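Local coordinates for putative uncharacterized protein (Mycobacterium avium, PDB 2Z6V), which is of unknown function in detail but, as a sulfotransferase, probably transfers a sulfuryl group from the donor PAPS to an unidentified acceptor, at residues A[25-30]-A[34-39]; A[140-145]-A[159-164]; A[212-217]-A[309-314]; A[342-347]-A[368-373]. All blocks are in the same frame, centred on the assembly; numbering follows the deposited sequence.

Contact 1. Residues A[25-30]-A[34-39]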
# COMPACT_ATOMS: atom_id res chain seq x y z
N ASP A 25 18.17 1.51 22.35
CA ASP A 25 19.56 1.86 22.59
C ASP A 25 20.43 0.64 22.31
O ASP A 25 21.53 0.76 21.78
CB ASP A 25 19.75 2.32 24.04
CG ASP A 25 18.89 3.52 24.39
OD1 ASP A 25 19.16 4.63 23.87
OD2 ASP A 25 17.93 3.36 25.18
N ASN A 26 19.91 -0.52 22.68
CA ASN A 26 20.62 -1.78 22.51
C ASN A 26 20.16 -2.58 21.28
O ASN A 26 20.34 -3.80 21.22
CB ASN A 26 20.45 -2.64 23.77
CG ASN A 26 20.80 -1.89 25.04
OD1 ASN A 26 20.56 -2.37 26.15
ND2 ASN A 26 21.39 -0.70 24.89
N ILE A 27 19.56 -1.89 20.31
CA ILE A 27 19.09 -2.56 19.10
C ILE A 27 20.13 -2.42 18.00
O ILE A 27 20.24 -1.38 17.34
CB ILE A 27 17.75 -1.97 18.62
CG1 ILE A 27 16.64 -2.37 19.60
CG2 ILE A 27 17.44 -2.47 17.21
CD1 ILE A 27 15.26 -1.94 19.17
N THR A 28 20.90 -3.48 17.80
CA THR A 28 21.96 -3.48 16.80
C THR A 28 21.68 -4.43 15.63
O THR A 28 22.17 -4.21 14.52
CB THR A 28 23.33 -3.80 17.47
OG1 THR A 28 24.34 -3.94 16.47
CG2 THR A 28 23.24 -5.08 18.30
N THR A 29 20.88 -5.47 15.87
CA THR A 29 20.56 -6.43 14.82
C THR A 29 19.06 -6.71 14.66
O THR A 29 18.24 -6.28 15.47
CB THR A 29 21.24 -7.79 15.06
OG1 THR A 29 20.63 -8.43 16.19
CG2 THR A 29 22.72 -7.61 15.32
N ALA A 30 18.72 -7.44 13.61
CA ALA A 30 17.34 -7.81 13.34
C ALA A 30 16.83 -8.70 14.46
O ALA A 30 15.64 -8.66 14.81
CB ALA A 30 17.24 -8.53 12.01
N PHE A 34 13.59 -8.56 16.96
CA PHE A 34 12.73 -9.71 17.18
C PHE A 34 12.48 -9.91 18.66
O PHE A 34 11.33 -10.12 19.08
CB PHE A 34 13.36 -10.98 16.60
CG PHE A 34 12.50 -12.19 16.74
CD1 PHE A 34 11.65 -12.58 15.71
CD2 PHE A 34 12.51 -12.95 17.90
CE1 PHE A 34 10.82 -13.70 15.84
CE2 PHE A 34 11.69 -14.08 18.05
CZ PHE A 34 10.85 -14.45 17.02
N LYS A 35 13.54 -9.84 19.47
CA LYS A 35 13.39 -10.04 20.92
C LYS A 35 12.41 -9.04 21.53
O LYS A 35 11.58 -9.41 22.36
CB LYS A 35 14.74 -9.91 21.63
CG LYS A 35 15.73 -11.00 21.29
CD LYS A 35 16.95 -10.90 22.18
CE LYS A 35 18.09 -11.81 21.71
NZ LYS A 35 18.62 -11.37 20.37
N LEU A 36 12.51 -7.79 21.11
CA LEU A 36 11.64 -6.74 21.61
C LEU A 36 10.19 -7.03 21.23
O LEU A 36 9.28 -6.91 22.07
CB LEU A 36 12.09 -5.38 21.06
CG LEU A 36 11.36 -4.13 21.57
CD1 LEU A 36 11.40 -4.09 23.09
CD2 LEU A 36 12.01 -2.89 20.95
N ALA A 37 9.97 -7.42 19.98
CA ALA A 37 8.63 -7.75 19.50
C ALA A 37 8.06 -8.94 20.28
O ALA A 37 6.87 -9.00 20.57
CB ALA A 37 8.67 -8.07 18.01
N ALA A 38 8.93 -9.90 20.61
CA ALA A 38 8.51 -11.08 21.35
C ALA A 38 8.18 -10.66 22.77
O ALA A 38 7.28 -11.21 23.42
CB ALA A 38 9.64 -12.10 21.37
N GLN A 39 8.91 -9.66 23.25
CA GLN A 39 8.73 -9.12 24.58
C GLN A 39 7.37 -8.45 24.67
O GLN A 39 6.57 -8.78 25.54
CB GLN A 39 9.85 -8.12 24.84
CG GLN A 39 10.04 -7.69 26.27
CD GLN A 39 11.28 -6.82 26.42
OE1 GLN A 39 12.40 -7.25 26.07
NE2 GLN A 39 11.10 -5.60 26.91
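Ile27 and Leu36 meet end to end through single methyl groups, CD1 of Ile27 lying 3.8 Å from CD2 of Leu36, while their side chains run at about a right angle to one another. Each arrives differently. Leu36 already leaves the helix in the direction of the loop, whereas Ile27 sets off to one side and reaches the helix only with its extended tip: CG1 stands anti to the carbonyl carbon, and CD1 continues the chain in line (chi2 -176°). The backbones remain well apart here, 8.9 Å between the CA atoms of Ile27 and Leu36.

They close up at the other end, where Phe34 N donates to Ala30 O at 3.0 Å, an ordinary i to i+4 bond in the first turn of helix 30-41. With CG anti to the backbone N (chi1 -177°), Phe34 carries its ring away from the loop and leaves CB beside that carbonyl, 3.7 Å from Ala30 O. This is a worked example of a helix start: Thr29 is the N-cap, its OG1 making a weak bond to Asp31 N, and Asp32 OD2 accepts from Thr29 N, an N3-to-N-cap bond like one half of a capping box.

Around this helix start, Ile27, Phe34 and Leu36 pack on Leu77, Leu84 and Thr81 of helix 70-96, and the Phe34 ring also meets Trp51 of helix 50-64.

Contact 2. Residues A[140-145]-A[159-164]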
# COMPACT_ATOMS: atom_id res chain seq x y z
N CYS A 140 -4.42 -3.58 10.11
CA CYS A 140 -3.00 -3.61 9.82
C CYS A 140 -2.22 -3.10 11.03
O CYS A 140 -1.00 -2.99 11.00
CB CYS A 140 -2.70 -2.77 8.59
SG CYS A 140 -3.31 -3.53 7.08
N VAL A 141 -2.95 -2.80 12.11
CA VAL A 141 -2.36 -2.35 13.35
C VAL A 141 -2.60 -3.42 14.42
O VAL A 141 -1.67 -3.86 15.10
CB VAL A 141 -2.98 -1.00 13.81
CG1 VAL A 141 -2.49 -0.64 15.22
CG2 VAL A 141 -2.60 0.09 12.83
N HIS A 142 -3.85 -3.85 14.55
CA HIS A 142 -4.22 -4.89 15.52
C HIS A 142 -5.06 -5.97 14.85
O HIS A 142 -6.27 -6.06 15.08
CB HIS A 142 -5.00 -4.27 16.67
CG HIS A 142 -4.25 -3.21 17.41
ND1 HIS A 142 -2.95 -3.39 17.85
CD2 HIS A 142 -4.61 -1.96 17.80
CE1 HIS A 142 -2.55 -2.30 18.48
NE2 HIS A 142 -3.54 -1.42 18.46
N PRO A 143 -4.43 -6.83 14.03
CA PRO A 143 -5.13 -7.91 13.32
C PRO A 143 -5.77 -9.02 14.16
O PRO A 143 -6.87 -9.47 13.85
CB PRO A 143 -4.05 -8.46 12.38
CG PRO A 143 -2.81 -8.29 13.20
CD PRO A 143 -2.98 -6.90 13.77
N ILE A 144 -5.08 -9.44 15.21
CA ILE A 144 -5.54 -10.53 16.06
C ILE A 144 -6.18 -10.06 17.37
O ILE A 144 -5.60 -9.24 18.08
CB ILE A 144 -4.34 -11.47 16.40
CG1 ILE A 144 -3.72 -11.99 15.10
CG2 ILE A 144 -4.78 -12.63 17.29
CD1 ILE A 144 -4.72 -12.60 14.13
N PRO A 145 -7.37 -10.59 17.71
CA PRO A 145 -8.19 -11.58 16.99
C PRO A 145 -9.09 -10.88 15.96
O PRO A 145 -9.49 -9.74 16.17
CB PRO A 145 -9.03 -12.24 18.11
CG PRO A 145 -8.40 -11.75 19.40
CD PRO A 145 -7.90 -10.38 19.06
N LEU A 159 -12.24 1.79 17.18
CA LEU A 159 -12.66 3.01 17.86
C LEU A 159 -11.49 3.66 18.60
O LEU A 159 -11.31 4.88 18.55
CB LEU A 159 -13.80 2.72 18.82
CG LEU A 159 -15.07 2.20 18.14
CD1 LEU A 159 -16.20 2.13 19.16
CD2 LEU A 159 -15.45 3.12 16.97
N ALA A 160 -10.69 2.85 19.28
CA ALA A 160 -9.54 3.35 20.03
C ALA A 160 -8.57 4.05 19.09
O ALA A 160 -8.00 5.08 19.43
CB ALA A 160 -8.84 2.21 20.74
N LEU A 161 -8.37 3.48 17.92
CA LEU A 161 -7.47 4.04 16.93
C LEU A 161 -8.00 5.39 16.45
O LEU A 161 -7.23 6.32 16.20
CB LEU A 161 -7.37 3.07 15.75
CG LEU A 161 -5.97 2.65 15.32
CD1 LEU A 161 -5.31 3.79 14.55
CD2 LEU A 161 -5.17 2.25 16.55
N LEU A 162 -9.32 5.49 16.34
CA LEU A 162 -9.99 6.71 15.90
C LEU A 162 -9.90 7.76 16.98
O LEU A 162 -9.74 8.94 16.70
CB LEU A 162 -11.46 6.43 15.59
CG LEU A 162 -11.78 5.73 14.27
CD1 LEU A 162 -13.20 5.20 14.27
CD2 LEU A 162 -11.56 6.71 13.13
N ASP A 163 -10.01 7.32 18.23
CA ASP A 163 -9.98 8.25 19.32
C ASP A 163 -8.61 8.82 19.62
O ASP A 163 -8.50 9.99 19.98
CB ASP A 163 -10.56 7.62 20.58
CG ASP A 163 -11.16 8.65 21.51
OD1 ASP A 163 -12.08 9.37 21.06
OD2 ASP A 163 -10.70 8.75 22.66
N GLU A 164 -7.55 8.03 19.48
CA GLU A 164 -6.22 8.57 19.76
C GLU A 164 -5.76 9.36 18.55
O GLU A 164 -4.75 10.06 18.59
CB GLU A 164 -5.21 7.47 20.09
CG GLU A 164 -4.74 6.63 18.91
CD GLU A 164 -3.54 5.76 19.28
OE1 GLU A 164 -3.13 4.91 18.45
OE2 GLU A 164 -3.01 5.93 20.40
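Val141 and Leu161 supply the closer half of this small interface, each sending one methyl forward: CG1 of Val141 approaches CD2 of Leu161 at 4.2 Å, the two side chains crossing obliquely. The valine rotamer decides which branch does this, because CG1 stands anti to the backbone N (chi1 172°). The same methyl also serves the neighbouring residue, sitting 3.4 Å above the plane of the His142 ring and over its centre. One carbon thus covers a face of the imidazole and touches the helix at once. His142 adds a slacker contact of its own, CD2 to CD2 of Leu161 at 4.4 Å.

In the parallel alpha/beta fold of this sulfotransferase, segment 140-145 belongs to the long connection that leaves the edge strand 132-134, and Leu161 lies on helix 156-166, the next helix along the chain. The contact therefore lets the loop touch the helix into which it leads, with no hydrogen bond between the two segments.

The backbone of the loop is tied elsewhere: Val141 O accepts from Arg86 NE, and Pro143 and Ile144 turn to helices 70-96 and 224-238. On the solvent side the contact is loose. Glu164, exposed and poorly ordered, stretches its carboxylate in the direction of the imidazole, yet OE1 of Glu164 stays 6.3 Å from NE2 of His142.

Contact 3. Residues A[212-217]-A[309-314]. With PLM (palmitic acid), chain C.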
# COMPACT_ATOMS: atom_id res chain seq x y z
N ARG A 212 19.32 1.51 -1.40
CA ARG A 212 19.79 0.14 -1.30
C ARG A 212 18.63 -0.81 -1.03
O ARG A 212 18.49 -1.83 -1.70
CB ARG A 212 20.84 -0.02 -0.19
CG ARG A 212 21.27 -1.48 -0.02
CD ARG A 212 22.32 -1.69 1.07
NE ARG A 212 21.88 -1.20 2.37
CZ ARG A 212 22.35 -1.63 3.54
NH1 ARG A 212 23.27 -2.59 3.57
NH2 ARG A 212 21.90 -1.11 4.67
N TYR A 213 17.79 -0.48 -0.05
CA TYR A 213 16.66 -1.34 0.27
C TYR A 213 15.73 -1.51 -0.94
O TYR A 213 15.29 -2.63 -1.23
CB TYR A 213 15.86 -0.79 1.45
CG TYR A 213 14.64 -1.62 1.78
CD1 TYR A 213 14.76 -2.81 2.51
CD2 TYR A 213 13.39 -1.28 1.28
CE1 TYR A 213 13.65 -3.63 2.72
CE2 TYR A 213 12.28 -2.10 1.48
CZ TYR A 213 12.41 -3.27 2.20
OH TYR A 213 11.32 -4.10 2.36
N ALA A 214 15.44 -0.42 -1.65
CA ALA A 214 14.57 -0.49 -2.82
C ALA A 214 15.15 -1.31 -3.97
O ALA A 214 14.41 -1.97 -4.70
CB ALA A 214 14.24 0.93 -3.30
N ARG A 215 16.47 -1.26 -4.15
CA ARG A 215 17.08 -2.01 -5.24
C ARG A 215 17.08 -3.49 -4.89
O ARG A 215 16.97 -4.34 -5.78
CB ARG A 215 18.50 -1.52 -5.51
CG ARG A 215 18.56 -0.07 -6.02
CD ARG A 215 19.98 0.34 -6.44
NE ARG A 215 20.31 -0.15 -7.78
CZ ARG A 215 20.05 0.52 -8.90
NH1 ARG A 215 19.45 1.70 -8.86
NH2 ARG A 215 20.37 -0.02 -10.08
N TRP A 216 17.19 -3.78 -3.60
CA TRP A 216 17.21 -5.16 -3.15
C TRP A 216 15.83 -5.75 -3.37
O TRP A 216 15.68 -6.86 -3.90
CB TRP A 216 17.53 -5.24 -1.66
CG TRP A 216 17.28 -6.61 -1.08
CD1 TRP A 216 18.04 -7.74 -1.26
CD2 TRP A 216 16.18 -7.00 -0.24
NE1 TRP A 216 17.47 -8.80 -0.59
CE2 TRP A 216 16.33 -8.38 0.04
CE3 TRP A 216 15.08 -6.32 0.29
CZ2 TRP A 216 15.43 -9.09 0.84
CZ3 TRP A 216 14.17 -7.02 1.09
CH2 TRP A 216 14.36 -8.40 1.36
N LEU A 217 14.83 -4.98 -2.97
CA LEU A 217 13.44 -5.39 -3.07
C LEU A 217 13.02 -5.72 -4.49
O LEU A 217 12.45 -6.77 -4.74
CB LEU A 217 12.54 -4.29 -2.51
CG LEU A 217 11.06 -4.65 -2.37
CD1 LEU A 217 10.89 -5.76 -1.33
CD2 LEU A 217 10.28 -3.42 -1.97
N MET A 309 12.14 8.05 -10.92
CA MET A 309 12.10 7.63 -12.31
C MET A 309 12.40 6.13 -12.42
O MET A 309 11.73 5.41 -13.15
CB MET A 309 13.13 8.41 -13.12
CG MET A 309 13.25 7.96 -14.57
SD MET A 309 14.64 8.75 -15.39
CE MET A 309 14.02 10.40 -15.61
N TRP A 310 13.41 5.69 -11.69
CA TRP A 310 13.83 4.30 -11.67
C TRP A 310 12.69 3.42 -11.14
O TRP A 310 12.38 2.37 -11.70
CB TRP A 310 15.06 4.16 -10.78
CG TRP A 310 15.54 2.76 -10.55
CD1 TRP A 310 16.43 2.06 -11.31
CD2 TRP A 310 15.18 1.91 -9.46
NE1 TRP A 310 16.66 0.82 -10.75
CE2 TRP A 310 15.90 0.70 -9.62
CE3 TRP A 310 14.32 2.04 -8.36
CZ2 TRP A 310 15.78 -0.36 -8.72
CZ3 TRP A 310 14.21 0.99 -7.46
CH2 TRP A 310 14.94 -0.20 -7.65
N GLN A 311 12.06 3.87 -10.06
CA GLN A 311 10.96 3.13 -9.46
C GLN A 311 9.74 3.07 -10.38
O GLN A 311 9.10 2.02 -10.51
CB GLN A 311 10.56 3.75 -8.12
CG GLN A 311 11.43 3.31 -6.97
CD GLN A 311 10.92 3.83 -5.64
OE1 GLN A 311 9.72 3.93 -5.43
NE2 GLN A 311 11.83 4.14 -4.74
N MET A 312 9.42 4.19 -11.02
CA MET A 312 8.28 4.21 -11.92
C MET A 312 8.47 3.25 -13.09
O MET A 312 7.52 2.61 -13.52
CB MET A 312 8.04 5.63 -12.45
CG MET A 312 7.44 6.57 -11.41
SD MET A 312 5.91 5.90 -10.73
CE MET A 312 4.73 7.17 -11.13
N ARG A 313 9.70 3.13 -13.59
CA ARG A 313 9.96 2.23 -14.70
C ARG A 313 9.48 0.81 -14.37
O ARG A 313 8.83 0.16 -15.19
CB ARG A 313 11.45 2.21 -15.05
CG ARG A 313 11.80 1.26 -16.19
CD ARG A 313 13.14 1.60 -16.81
NE ARG A 313 14.24 1.65 -15.85
CZ ARG A 313 14.65 0.61 -15.12
NH1 ARG A 313 14.05 -0.57 -15.24
NH2 ARG A 313 15.67 0.75 -14.28
N TYR A 314 9.78 0.34 -13.16
CA TYR A 314 9.34 -0.99 -12.75
C TYR A 314 7.82 -1.05 -12.63
O TYR A 314 7.22 -2.08 -12.90
CB TYR A 314 9.95 -1.36 -11.40
CG TYR A 314 11.40 -1.75 -11.44
CD1 TYR A 314 12.40 -0.81 -11.65
CD2 TYR A 314 11.78 -3.07 -11.23
CE1 TYR A 314 13.74 -1.17 -11.63
CE2 TYR A 314 13.11 -3.44 -11.21
CZ TYR A 314 14.09 -2.49 -11.40
OH TYR A 314 15.41 -2.87 -11.33
C1 PLM C . 9.37 4.41 -1.20
O1 PLM C . 10.48 4.44 -1.77
O2 PLM C . 9.15 3.99 -0.05
C2 PLM C . 8.16 4.94 -1.98
C3 PLM C . 8.09 4.34 -3.38
C4 PLM C . 6.83 4.74 -4.14
C5 PLM C . 5.56 4.27 -3.42
C6 PLM C . 5.18 5.20 -2.27
C7 PLM C . 4.12 4.54 -1.38
C8 PLM C . 4.74 3.43 -0.53
C9 PLM C . 3.79 2.24 -0.45
CA PLM C . 2.39 2.66 -0.01
CB PLM C . 1.34 1.62 -0.39
CC PLM C . 1.40 1.35 -1.89
CD PLM C . 2.55 0.39 -2.23
CE PLM C . 2.98 0.49 -3.70
CF PLM C . 3.57 1.88 -3.98
CG PLM C . 4.14 1.97 -5.39
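Trp310 fills the gap to Ala214 and Arg215, joining two nearly parallel helix segments whose axes pass 11.7 Å apart at 18°. Both are among the helices that accompany the parallel sheet of the sulfotransferase fold.

Met309, just before it, turns to helix 392-405. Trp310 faces the other way: with CG anti to the backbone N (chi1 174°), the indole reaches across, and its edge meets Ala214 O in the ring plane, CH2 lying 3.5 Å from that oxygen. Arg215, bent at chi3, lays its guanidinium over one indole face, the two planes 30° apart. NH1 of Arg215 is 3.5 Å from NE1 of Trp310, but both are donors, so no hydrogen bond joins them.

Gln311 next extends to the bound palmitic acid, where a long bond from its NE2 to O1 of the ligand, at 3.3 Å, is tentative because the ligand is modelled too close to the amide; a weak bond from the same NE2 goes to Asp205 OD2.

One turn after Trp310, Tyr314 covers the indole face opposite Arg215, its CE1 3.4 Å above the plane of the Trp310 ring, while its OH bonds to Asp219 OD1.

Contact 4. Residues A[342-347]-A[368-373]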
# COMPACT_ATOMS: atom_id res chain seq x y z
N ASP A 342 -16.81 10.63 -14.31
CA ASP A 342 -17.97 9.79 -14.03
C ASP A 342 -17.59 8.44 -13.42
O ASP A 342 -17.49 7.43 -14.11
CB ASP A 342 -18.77 9.58 -15.32
CG ASP A 342 -20.11 8.94 -15.08
OD1 ASP A 342 -20.54 8.87 -13.90
OD2 ASP A 342 -20.75 8.51 -16.07
N PRO A 343 -17.38 8.42 -12.10
CA PRO A 343 -17.01 7.21 -11.38
C PRO A 343 -18.07 6.11 -11.41
O PRO A 343 -17.73 4.92 -11.53
CB PRO A 343 -16.74 7.72 -9.96
CG PRO A 343 -17.67 8.89 -9.85
CD PRO A 343 -17.47 9.57 -11.18
N MET A 344 -19.34 6.48 -11.30
CA MET A 344 -20.41 5.49 -11.32
C MET A 344 -20.41 4.70 -12.62
O MET A 344 -20.76 3.52 -12.63
CB MET A 344 -21.78 6.15 -11.13
CG MET A 344 -22.10 6.49 -9.69
SD MET A 344 -21.73 5.11 -8.57
CE MET A 344 -23.19 4.09 -8.75
N ASP A 345 -20.01 5.34 -13.71
CA ASP A 345 -19.95 4.65 -14.99
C ASP A 345 -18.86 3.58 -14.92
O ASP A 345 -19.06 2.45 -15.37
CB ASP A 345 -19.63 5.60 -16.13
CG ASP A 345 -19.50 4.88 -17.47
OD1 ASP A 345 -20.44 4.16 -17.85
OD2 ASP A 345 -18.45 5.03 -18.13
N VAL A 346 -17.71 3.95 -14.37
CA VAL A 346 -16.60 3.01 -14.24
C VAL A 346 -17.02 1.80 -13.40
O VAL A 346 -16.69 0.66 -13.75
CB VAL A 346 -15.37 3.66 -13.57
CG1 VAL A 346 -14.29 2.62 -13.37
CG2 VAL A 346 -14.85 4.80 -14.44
N MET A 347 -17.74 2.03 -12.31
CA MET A 347 -18.17 0.95 -11.44
C MET A 347 -19.03 -0.08 -12.16
O MET A 347 -18.78 -1.29 -12.05
CB MET A 347 -18.92 1.51 -10.23
CG MET A 347 -18.11 2.51 -9.38
SD MET A 347 -16.45 1.94 -8.88
CE MET A 347 -16.85 0.55 -7.83
N ASN A 368 -24.44 7.66 -2.58
CA ASN A 368 -24.48 8.38 -1.33
C ASN A 368 -23.07 8.76 -0.89
O ASN A 368 -22.86 9.84 -0.32
CB ASN A 368 -25.13 7.54 -0.24
CG ASN A 368 -24.86 8.07 1.15
OD1 ASN A 368 -25.17 9.22 1.45
ND2 ASN A 368 -24.26 7.25 2.00
N TRP A 369 -22.11 7.89 -1.17
CA TRP A 369 -20.73 8.16 -0.80
C TRP A 369 -20.18 9.32 -1.62
O TRP A 369 -19.59 10.25 -1.07
CB TRP A 369 -19.85 6.92 -1.01
CG TRP A 369 -18.50 7.06 -0.37
CD1 TRP A 369 -18.17 6.79 0.93
CD2 TRP A 369 -17.33 7.63 -0.97
NE1 TRP A 369 -16.87 7.16 1.18
CE2 TRP A 369 -16.33 7.68 0.03
CE3 TRP A 369 -17.03 8.11 -2.25
CZ2 TRP A 369 -15.05 8.19 -0.21
CZ3 TRP A 369 -15.75 8.62 -2.49
CH2 TRP A 369 -14.78 8.65 -1.48
N LEU A 370 -20.36 9.26 -2.94
CA LEU A 370 -19.87 10.31 -3.83
C LEU A 370 -20.47 11.68 -3.53
O LEU A 370 -19.80 12.71 -3.66
CB LEU A 370 -20.19 9.95 -5.29
CG LEU A 370 -19.36 8.84 -5.93
CD1 LEU A 370 -20.03 8.36 -7.20
CD2 LEU A 370 -17.95 9.38 -6.21
N ALA A 371 -21.74 11.69 -3.13
CA ALA A 371 -22.43 12.92 -2.81
C ALA A 371 -21.78 13.60 -1.62
O ALA A 371 -21.68 14.83 -1.57
CB ALA A 371 -23.89 12.63 -2.51
N HIS A 372 -21.34 12.79 -0.66
CA HIS A 372 -20.72 13.31 0.55
C HIS A 372 -19.21 13.43 0.45
O HIS A 372 -18.55 13.81 1.42
CB HIS A 372 -21.10 12.43 1.74
CG HIS A 372 -22.56 12.42 2.04
ND1 HIS A 372 -23.12 11.66 3.04
CD2 HIS A 372 -23.59 13.10 1.47
CE1 HIS A 372 -24.42 11.86 3.08
NE2 HIS A 372 -24.74 12.73 2.13
N HIS A 373 -18.65 13.12 -0.71
CA HIS A 373 -17.21 13.23 -0.88
C HIS A 373 -16.86 13.78 -2.25
O HIS A 373 -16.39 13.06 -3.14
CB HIS A 373 -16.54 11.86 -0.68
CG HIS A 373 -16.75 11.29 0.69
ND1 HIS A 373 -17.86 10.55 1.03
CD2 HIS A 373 -15.99 11.36 1.81
CE1 HIS A 373 -17.78 10.19 2.30
NE2 HIS A 373 -16.65 10.67 2.80
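Leu370 faces Pro343 and Met344 and is the residue through which segment 368-373 touches segment 342-347. Its CB heads toward the neighbouring helix but makes no close contact there. With CG anti to the carbonyl carbon (chi1 -74°), the branch point carries both methyls across the gap. CD2 meets the proline ring alone, 3.7 Å from CG of Pro343. CD1 does more: it sits 3.6 Å from the same CG of Pro343 and 3.7 Å from CG of Met344, with SD of Met344 slightly farther from it at 3.9 Å. The leucine fork is thus set against the outer corner of the proline ring, and one prong also fits beside the bent methionine chain, which folds back at chi2 and chi3.

Two helix ends meet in this packing. Asp342 is the N-cap of helix 343-353, and Pro343, at the first helical position, needs no amide hydrogen there. Leu370 stands near the C-terminal end of helix 360-371, in the helical part that follows the last strand, 331-335.

Just past that end the side chain of His373 reaches back: its ND1 donates to Trp369 O at 2.7 Å, with the oxygen in the imidazole plane and an N-H...O angle of 160°. The bond holds the imidazole over the indole, ND1 of His373 lying 3.4 Å above the centre of the Trp369 ring. Trp369 in turn meets Tyr124 of helix 120-126, which follows the loop after strand 109-113 that in sulfotransferases typically binds the 5'-phosphosulfate of PAPS.

Overall arrangement
From the N terminus, contact 1 closes the shortest loop, the entry into helix 30-41, before the first strand of the sheet. Contact 2 comes next, bringing the connection after edge strand 132-134 back to helix 156-166. Contact 3 spans far more chain, joining helices 212-219 and 301-326 across an interval that includes strands 244-248 and 267-272. Contact 4 follows the last strand, 331-335, and pairs helices 343-353 and 360-371. The four run strictly in series, with none nested or crossed. Helix 70-96 is shared, packing beside contact 1 and the loop of contact 2. Contacts 1 and 4 lie farthest apart, their centres about 46 Å from each other.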